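Local atomic coordinates of sensor protein (PDB entry 2OOL), a protein that senses light through a biliverdin chromophore held in this chromophore-binding part and, as the full-length receptor, probably signals by ATP-dependent phosphorylation of protein histidine. Residues His34-Ile39 / Ile255-Ser260; Gly43-Val48 / Ile130-Pro135; Pro229-Pro234 / Ala281-Ile286. All coordinates share one frame; numbering follows the deposited sequence.

Contact 1. Residues His34-Ile39 / Ile255-Ser260; sequences HIPGAI and IDLSFS
Asp256 OD1, lying beside CB of His34, is gripped twice from its own segment: Ser258 OG donates to it at 2.6 Å on the syn lone pair, and Ser258 N meets it nearly head-on at 2.8 Å, closing an Asx turn. This joins residues of the PAS and GAF regions, consistent with the knot of bacteriophytochromes, where the N-terminal segment threads through a GAF loop. With CG anti to the backbone N (chi1 -173°), the Asp256 carboxylate swings over to the His34 side, its OD2 near the ring edge 4.1 Å from CD2, the two planes 63° apart; OD2 also takes a weak bond from His125. Were Asp256 an alanine, Ser258 N and OG would probably lose their shared acceptor and the turn facing His34 would be likely to relax. Ile35 CG1, from the same segment as His34, lies over one face of the imidazole. The one direct hydrogen bond between the segments runs from Leu257 N to His34 O, 2.8 Å, nearly along the C=O axis. Ser258 OG rests 3.5 Å from His34 CB. Further along, Leu257 passes the proline at a slant, its CD1 4.0 Å from Pro36 CD and 3.7 Å from Ala38 O.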
# COMPACT_ATOMS: atom_id res chain seq x y z
N HIS A 34 23.67 9.69 -19.07
CA HIS A 34 23.11 8.36 -19.22
C HIS A 34 24.17 7.28 -19.42
O HIS A 34 23.86 6.10 -19.23
CB HIS A 34 22.12 8.33 -20.39
CG HIS A 34 22.71 8.73 -21.70
ND1 HIS A 34 23.20 9.99 -21.94
CD2 HIS A 34 22.87 8.03 -22.85
CE1 HIS A 34 23.67 10.05 -23.18
NE2 HIS A 34 23.47 8.88 -23.76
N ILE A 35 25.38 7.67 -19.82
CA ILE A 35 26.48 6.75 -20.06
C ILE A 35 27.71 7.12 -19.21
O ILE A 35 28.77 7.41 -19.72
CB ILE A 35 26.86 6.65 -21.57
CG1 ILE A 35 27.05 8.04 -22.24
CG2 ILE A 35 25.82 5.85 -22.33
CD1 ILE A 35 27.61 7.98 -23.76
N PRO A 36 27.58 7.08 -17.89
CA PRO A 36 28.73 7.42 -17.06
C PRO A 36 29.76 6.32 -16.90
O PRO A 36 30.84 6.57 -16.42
CB PRO A 36 28.10 7.72 -15.71
CG PRO A 36 26.99 6.77 -15.64
CD PRO A 36 26.40 6.80 -17.07
N GLY A 37 29.45 5.10 -17.33
CA GLY A 37 30.44 3.99 -17.26
C GLY A 37 30.68 3.55 -15.81
O GLY A 37 31.65 2.89 -15.52
N ALA A 38 29.78 3.91 -14.89
CA ALA A 38 29.99 3.63 -13.48
C ALA A 38 28.68 3.63 -12.73
O ALA A 38 27.70 4.22 -13.18
CB ALA A 38 30.99 4.66 -12.86
N ILE A 39 28.71 3.02 -11.54
CA ILE A 39 27.56 2.96 -10.64
C ILE A 39 27.84 3.50 -9.21
O ILE A 39 28.98 3.67 -8.79
CB ILE A 39 27.01 1.51 -10.55
CG1 ILE A 39 28.02 0.58 -9.87
CG2 ILE A 39 26.60 0.97 -11.95
CD1 ILE A 39 27.40 -0.62 -9.09
N ILE A 255 27.57 1.30 -22.05
CA ILE A 255 26.30 0.80 -21.58
C ILE A 255 25.42 1.99 -21.15
O ILE A 255 25.80 2.79 -20.30
CB ILE A 255 26.50 -0.25 -20.41
CG1 ILE A 255 27.20 -1.51 -20.97
CG2 ILE A 255 25.17 -0.65 -19.84
CD1 ILE A 255 27.78 -2.48 -19.93
N ASP A 256 24.25 2.06 -21.77
CA ASP A 256 23.24 3.05 -21.50
C ASP A 256 22.57 2.72 -20.18
O ASP A 256 21.80 1.76 -20.08
CB ASP A 256 22.22 3.07 -22.66
CG ASP A 256 21.24 4.19 -22.55
OD1 ASP A 256 20.97 4.68 -21.43
OD2 ASP A 256 20.74 4.63 -23.59
N LEU A 257 22.86 3.51 -19.16
CA LEU A 257 22.31 3.30 -17.83
C LEU A 257 21.05 4.11 -17.59
O LEU A 257 20.58 4.23 -16.46
CB LEU A 257 23.39 3.55 -16.82
CG LEU A 257 24.60 2.61 -16.94
CD1 LEU A 257 25.71 3.03 -16.04
CD2 LEU A 257 24.17 1.21 -16.58
N SER A 258 20.44 4.64 -18.65
CA SER A 258 19.20 5.43 -18.46
C SER A 258 18.21 4.84 -17.44
O SER A 258 17.67 5.57 -16.59
CB SER A 258 18.47 5.63 -19.78
OG SER A 258 19.22 6.40 -20.68
N PHE A 259 17.93 3.53 -17.55
CA PHE A 259 16.93 2.85 -16.71
C PHE A 259 17.53 2.07 -15.52
O PHE A 259 16.84 1.31 -14.87
CB PHE A 259 16.02 2.01 -17.57
CG PHE A 259 15.15 2.82 -18.45
CD1 PHE A 259 13.99 3.41 -17.93
CD2 PHE A 259 15.52 3.12 -19.74
CE1 PHE A 259 13.21 4.21 -18.72
CE2 PHE A 259 14.72 3.93 -20.56
CZ PHE A 259 13.57 4.49 -20.03
N SER A 260 18.78 2.35 -15.18
CA SER A 260 19.43 1.66 -14.11
C SER A 260 19.33 2.42 -12.79
O SER A 260 19.63 3.60 -12.72
CB SER A 260 20.91 1.41 -14.46
OG SER A 260 21.69 1.90 -13.33
O HOH W 1 27.96 3.81 -19.53

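Contact 2. Residues Gly43-Val48 / Ile130-Pro135; sequences GYLFVV and ILELEP
Strands 44-48 and 130-134 run antiparallel at 159°, their axes 4.6 Å apart, as neighbours in the sheet of the PAS domain. Tyr44 with Leu133 and Phe46 with Leu131 are the hydrogen-bonded pairs, each bonded in both directions; the shortest of the four bonds, Leu131 N to Phe46 O, measures 2.7 Å. Leu45 with Glu132 and Val47 with Ile130 are the non-hydrogen-bonded pairs, where CA-H groups lean on the carbonyls instead, as Glu132 CA does on Tyr44 O at 3.3 Å. Gly43 comes close at the start, its CA 3.1 Å from Leu133 O.

On the face of Tyr44, Phe46, Leu131 and Leu133, the contact runs diagonally: CE2 of Phe46 meets CD1 of Leu133 at 3.9 Å, while Leu131 O lies at the edge of the phenyl ring. Val62 of helix 62-66 packs on both aromatic side chains. On the other face, CG of Leu45 touches Ile130 CG2 at 3.8 Å. With CG anti to the backbone N (chi1 -177°), Leu45 reaches Ile130 and lies alongside Glu132, the two pointing the same way, with Leu45 CD1 3.8 Å from Glu132 OE2. Val47 CG2 meets Ile130 CG1 at 4.1 Å.

The carboxylate of Glu132 is buried, yet well supplied: OE2 accepts from Leu262 N and Ser260 OG, and OE1 from Val261 N. A charge there is probably offset by these donors of the GAF region, so a strand pair otherwise joined by backbone bonds and hydrocarbon also ties the PAS sheet to the GAF-region loop 260-262.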
# COMPACT_ATOMS: atom_id res chain seq x y z
N GLY A 43 25.21 -0.88 -4.26
CA GLY A 43 24.58 -2.01 -4.97
C GLY A 43 25.58 -2.62 -5.95
O GLY A 43 26.69 -2.15 -6.05
N TYR A 44 25.20 -3.66 -6.67
CA TYR A 44 26.05 -4.29 -7.68
C TYR A 44 25.31 -4.44 -9.01
O TYR A 44 24.11 -4.70 -9.02
CB TYR A 44 26.53 -5.68 -7.18
CG TYR A 44 27.22 -5.67 -5.83
CD1 TYR A 44 28.59 -5.48 -5.72
CD2 TYR A 44 26.49 -5.86 -4.65
CE1 TYR A 44 29.22 -5.44 -4.45
CE2 TYR A 44 27.12 -5.82 -3.39
CZ TYR A 44 28.48 -5.61 -3.31
OH TYR A 44 29.10 -5.61 -2.07
N LEU A 45 26.02 -4.36 -10.13
CA LEU A 45 25.37 -4.45 -11.45
C LEU A 45 25.99 -5.52 -12.34
O LEU A 45 27.21 -5.63 -12.41
CB LEU A 45 25.43 -3.09 -12.16
CG LEU A 45 24.78 -2.88 -13.51
CD1 LEU A 45 24.41 -1.40 -13.66
CD2 LEU A 45 25.66 -3.37 -14.72
N PHE A 46 25.13 -6.28 -13.03
CA PHE A 46 25.55 -7.27 -14.01
C PHE A 46 24.78 -7.02 -15.28
O PHE A 46 23.58 -6.74 -15.24
CB PHE A 46 25.19 -8.65 -13.53
CG PHE A 46 25.83 -9.02 -12.23
CD1 PHE A 46 26.96 -9.83 -12.22
CD2 PHE A 46 25.30 -8.57 -11.02
CE1 PHE A 46 27.54 -10.22 -11.04
CE2 PHE A 46 25.92 -8.92 -9.81
CZ PHE A 46 27.02 -9.73 -9.81
N VAL A 47 25.45 -7.05 -16.40
CA VAL A 47 24.79 -7.26 -17.67
C VAL A 47 24.87 -8.72 -17.94
O VAL A 47 25.93 -9.28 -17.84
CB VAL A 47 25.47 -6.48 -18.82
CG1 VAL A 47 24.73 -6.73 -20.10
CG2 VAL A 47 25.53 -4.93 -18.43
N VAL A 48 23.74 -9.34 -18.25
CA VAL A 48 23.72 -10.76 -18.58
C VAL A 48 22.96 -11.03 -19.89
O VAL A 48 22.01 -10.33 -20.24
CB VAL A 48 23.06 -11.60 -17.46
CG1 VAL A 48 23.80 -11.43 -16.12
CG2 VAL A 48 21.62 -11.19 -17.30
N ILE A 130 20.06 -5.95 -17.74
CA ILE A 130 20.87 -5.41 -16.68
C ILE A 130 20.19 -5.90 -15.39
O ILE A 130 18.99 -5.73 -15.24
CB ILE A 130 20.92 -3.88 -16.74
CG1 ILE A 130 21.71 -3.38 -17.96
CG2 ILE A 130 21.49 -3.28 -15.42
CD1 ILE A 130 21.85 -1.86 -18.12
N LEU A 131 20.96 -6.55 -14.53
CA LEU A 131 20.50 -6.94 -13.20
C LEU A 131 21.20 -6.10 -12.16
O LEU A 131 22.42 -5.98 -12.18
CB LEU A 131 20.77 -8.42 -12.96
CG LEU A 131 20.52 -8.95 -11.52
CD1 LEU A 131 19.02 -8.92 -11.15
CD2 LEU A 131 21.06 -10.32 -11.34
N GLU A 132 20.46 -5.53 -11.23
CA GLU A 132 21.08 -4.75 -10.20
C GLU A 132 20.67 -5.32 -8.83
O GLU A 132 19.54 -5.69 -8.65
CB GLU A 132 20.66 -3.30 -10.34
CG GLU A 132 21.20 -2.62 -11.61
CD GLU A 132 20.69 -1.21 -11.78
OE1 GLU A 132 19.52 -1.06 -12.19
OE2 GLU A 132 21.45 -0.26 -11.52
N LEU A 133 21.62 -5.37 -7.90
CA LEU A 133 21.44 -5.97 -6.59
C LEU A 133 21.49 -4.89 -5.56
O LEU A 133 22.51 -4.23 -5.42
CB LEU A 133 22.58 -6.98 -6.31
CG LEU A 133 22.69 -8.20 -7.19
CD1 LEU A 133 23.72 -9.16 -6.60
CD2 LEU A 133 21.35 -8.85 -7.37
N GLU A 134 20.37 -4.65 -4.89
CA GLU A 134 20.23 -3.61 -3.85
C GLU A 134 20.02 -4.29 -2.51
O GLU A 134 19.57 -5.40 -2.48
CB GLU A 134 18.96 -2.74 -4.08
CG GLU A 134 19.10 -1.63 -5.11
CD GLU A 134 17.93 -0.64 -5.12
OE1 GLU A 134 16.90 -0.85 -4.40
OE2 GLU A 134 18.02 0.33 -5.93
N PRO A 135 20.22 -3.56 -1.39
CA PRO A 135 19.80 -4.10 -0.11
C PRO A 135 18.29 -4.29 -0.04
O PRO A 135 17.53 -3.57 -0.69
CB PRO A 135 20.24 -3.02 0.90
CG PRO A 135 21.11 -2.08 0.16
CD PRO A 135 20.79 -2.21 -1.29

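Contact 3. Residues Pro229-Pro234 / Ala281-Ile286; sequences PVRIIP and AMSISI. With LBV (3-[2-[(Z)-[3-(2-carboxyethyl)-5-[(Z)-(4-ethenyl-3-methyl-5-oxidanylidene-pyrrol-2-ylidene)methyl]-4-methyl-pyrrol-1-ium -2-ylidene]methyl]-5-[(Z)-[(3E)-3-ethylidene-4-methyl-5-oxidanylidene-pyrrolidin-2-ylidene]methyl]-4-methyl-1H-pyrrol-3- yl]propanoic acid), chain C.
The guanidinium of Arg231 carries Ser283 O over one face and Ser285 OG at its edge, and Tyr225 adds a cation-pi contact. Arg231 NH2 donates to Ser283 OG at 3.0 Å close to the guanidinium plane; Arg231 NH1 donates to Ser285 OG, also 3.0 Å but tilted 18° from it, and to Asn228 O. The arginine chain, bent at chi2 and chi3, reaches across to both serines of strand 280-288. These antiparallel strands of the GAF sheet line part of the chromophore pocket; Arg231 with Ser283 and Ile233 with Ala281 are the hydrogen-bonded pairs, each bonded both ways. Ser283 OG accepts from Arg231 and donates to O1C of LBV, though the contact refines very short and its exact length is doubtful. Arg231, a second-shell residue here, probably positions the serine, and its charge may stabilise the propionate. Ala281 CB lies 3.5 Å from LBV O2C, with Ile233 CD1 next to that oxygen. Ser285 OG donates in its turn to Tyr225 O.

On the reverse face, Ile232 CG1 packs on Met282 CB at 4.2 Å. There Ile232 and Ile284 lean on helix 308-332, while strand 291-300 flanks strand 280-288 and leaves strand 230-233 outermost in this chain's sheet.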
# COMPACT_ATOMS: atom_id res chain seq x y z
N PRO A 229 11.04 7.92 -13.90
CA PRO A 229 10.50 8.82 -12.89
C PRO A 229 10.96 8.74 -11.43
O PRO A 229 10.45 9.56 -10.62
CB PRO A 229 8.98 8.54 -12.93
CG PRO A 229 8.87 7.10 -13.38
CD PRO A 229 10.11 6.83 -14.26
N VAL A 230 11.87 7.83 -11.08
CA VAL A 230 12.37 7.70 -9.70
C VAL A 230 13.89 7.56 -9.69
O VAL A 230 14.42 6.92 -10.52
CB VAL A 230 11.75 6.49 -8.99
CG1 VAL A 230 12.11 6.50 -7.45
CG2 VAL A 230 10.20 6.48 -9.18
N ARG A 231 14.59 8.25 -8.78
CA ARG A 231 16.05 8.14 -8.62
C ARG A 231 16.44 8.38 -7.16
O ARG A 231 15.78 9.15 -6.47
CB ARG A 231 16.74 9.19 -9.49
CG ARG A 231 16.44 10.62 -9.08
CD ARG A 231 16.25 11.56 -10.27
NE ARG A 231 15.20 11.07 -11.14
CZ ARG A 231 13.96 11.53 -11.16
NH1 ARG A 231 13.11 11.02 -12.01
NH2 ARG A 231 13.56 12.49 -10.35
N ILE A 232 17.49 7.74 -6.72
CA ILE A 232 18.00 7.89 -5.40
C ILE A 232 19.51 7.97 -5.38
O ILE A 232 20.20 7.27 -6.13
CB ILE A 232 17.47 6.81 -4.38
CG1 ILE A 232 18.03 7.06 -2.97
CG2 ILE A 232 17.82 5.38 -4.81
CD1 ILE A 232 17.28 6.27 -1.84
N ILE A 233 20.01 8.84 -4.49
CA ILE A 233 21.43 8.99 -4.24
C ILE A 233 21.56 8.89 -2.73
O ILE A 233 21.50 9.87 -2.05
CB ILE A 233 22.00 10.39 -4.74
CG1 ILE A 233 21.54 10.71 -6.19
CG2 ILE A 233 23.57 10.44 -4.61
CD1 ILE A 233 21.57 12.21 -6.56
N PRO A 234 21.73 7.66 -2.19
CA PRO A 234 21.77 7.52 -0.72
C PRO A 234 22.92 8.18 0.01
O PRO A 234 22.76 8.52 1.19
CB PRO A 234 21.86 6.02 -0.49
CG PRO A 234 21.69 5.36 -1.82
CD PRO A 234 21.87 6.39 -2.90
N ALA A 281 19.75 12.17 -1.22
CA ALA A 281 18.73 12.79 -2.07
C ALA A 281 17.92 11.69 -2.77
O ALA A 281 18.46 10.68 -3.21
CB ALA A 281 19.38 13.62 -3.13
N MET A 282 16.62 11.91 -2.88
CA MET A 282 15.75 11.06 -3.68
C MET A 282 14.66 11.90 -4.31
O MET A 282 14.01 12.72 -3.61
CB MET A 282 15.07 10.00 -2.82
CG MET A 282 14.02 9.19 -3.63
SD MET A 282 13.29 7.83 -2.69
CE MET A 282 12.50 8.69 -1.39
N SER A 283 14.37 11.65 -5.57
CA SER A 283 13.30 12.39 -6.22
C SER A 283 12.44 11.52 -7.13
O SER A 283 12.87 10.50 -7.59
CB SER A 283 13.85 13.66 -6.92
OG SER A 283 14.91 13.37 -7.82
N ILE A 284 11.18 11.96 -7.27
CA ILE A 284 10.15 11.30 -8.04
C ILE A 284 9.53 12.37 -8.93
O ILE A 284 9.10 13.44 -8.46
CB ILE A 284 9.05 10.69 -7.14
CG1 ILE A 284 9.61 9.70 -6.09
CG2 ILE A 284 7.97 10.06 -7.96
CD1 ILE A 284 9.80 10.32 -4.75
N SER A 285 9.45 12.07 -10.21
CA SER A 285 8.85 12.96 -11.23
C SER A 285 7.34 13.09 -11.12
O SER A 285 6.65 12.14 -10.75
CB SER A 285 9.24 12.44 -12.65
OG SER A 285 10.65 12.52 -12.80
N ILE A 286 6.80 14.25 -11.45
CA ILE A 286 5.36 14.38 -11.68
C ILE A 286 5.19 14.71 -13.14
O ILE A 286 5.72 15.70 -13.61
CB ILE A 286 4.70 15.48 -10.80
CG1 ILE A 286 4.96 15.19 -9.32
CG2 ILE A 286 3.18 15.63 -11.15
CD1 ILE A 286 4.63 16.38 -8.39
C1A LBV C . 23.47 22.84 -11.22
C1B LBV C . 22.50 18.79 -12.77
O1B LBV C . 22.96 12.35 -13.22
C1C LBV C . 19.06 17.50 -10.12
O1C LBV C . 16.85 14.23 -6.73
C1D LBV C . 17.15 20.52 -7.00
C2A LBV C . 24.30 23.38 -12.35
C2B LBV C . 22.56 17.55 -13.43
O2B LBV C . 20.80 12.29 -12.78
C2C LBV C . 18.02 16.84 -9.43
O2C LBV C . 18.84 15.06 -6.24
C2D LBV C . 16.56 21.78 -6.77
C3A LBV C . 24.25 22.14 -13.26
C3B LBV C . 21.62 16.71 -12.84
C3C LBV C . 17.41 17.78 -8.62
C3D LBV C . 15.94 21.69 -5.54
C4A LBV C . 23.47 21.13 -12.63
C4B LBV C . 20.93 17.48 -11.85
C4C LBV C . 18.10 19.00 -8.78
C4D LBV C . 16.18 20.40 -5.05
CAA LBV C . 24.85 22.00 -14.53
CAB LBV C . 21.37 15.25 -13.23
CAC LBV C . 17.54 15.37 -9.48
CAD LBV C . 15.27 22.72 -4.94
CBA LBV C . 25.66 23.06 -15.35
CBB LBV C . 22.00 14.28 -12.25
CBC LBV C . 18.40 14.47 -8.54
CBD LBV C . 14.64 22.60 -3.70
CGB LBV C . 21.90 12.84 -12.80
CGC LBV C . 18.00 14.59 -7.03
CHB LBV C . 23.29 19.86 -13.23
CHC LBV C . 19.90 16.88 -11.06
CHD LBV C . 17.85 20.23 -8.17
CMA LBV C . 25.72 23.65 -11.83
CMB LBV C . 23.53 17.16 -14.56
CMC LBV C . 16.20 17.44 -7.73
CMD LBV C . 16.55 23.03 -7.67
N_A LBV C . 23.04 21.59 -11.45
O_A LBV C . 23.20 23.47 -10.20
N_B LBV C . 21.51 18.69 -11.87
N_C LBV C . 19.07 18.77 -9.67
N_D LBV C . 16.92 19.75 -5.96
O_D LBV C . 15.80 19.90 -3.98

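In the fold
Contacts 2 and 3 are both buried antiparallel strand pairs, one in the PAS sheet and one in the GAF sheet; contact 1, partly buried, is a loop crossing between the two regions, with far fewer backbone bonds. Contacts 1 and 2 touch: Ile39 and Leu257 pack on Leu45, Ile255 on Val47, and strand 38-39 belongs to the same sheet as strands 44-48 and 128-134. Contact 3 stands apart, about 5 Å from contact 2 and 6 Å from contact 1 between nearest atoms, and lies closest to the chain centre. Its face of Arg231, Ser283, Ala281 and Ile233 meets the chromophore, whereas contact 2 is mostly hydrocarbon and contact 1 combines an Asx turn beside a histidine, one backbone bond and leucine-proline packing.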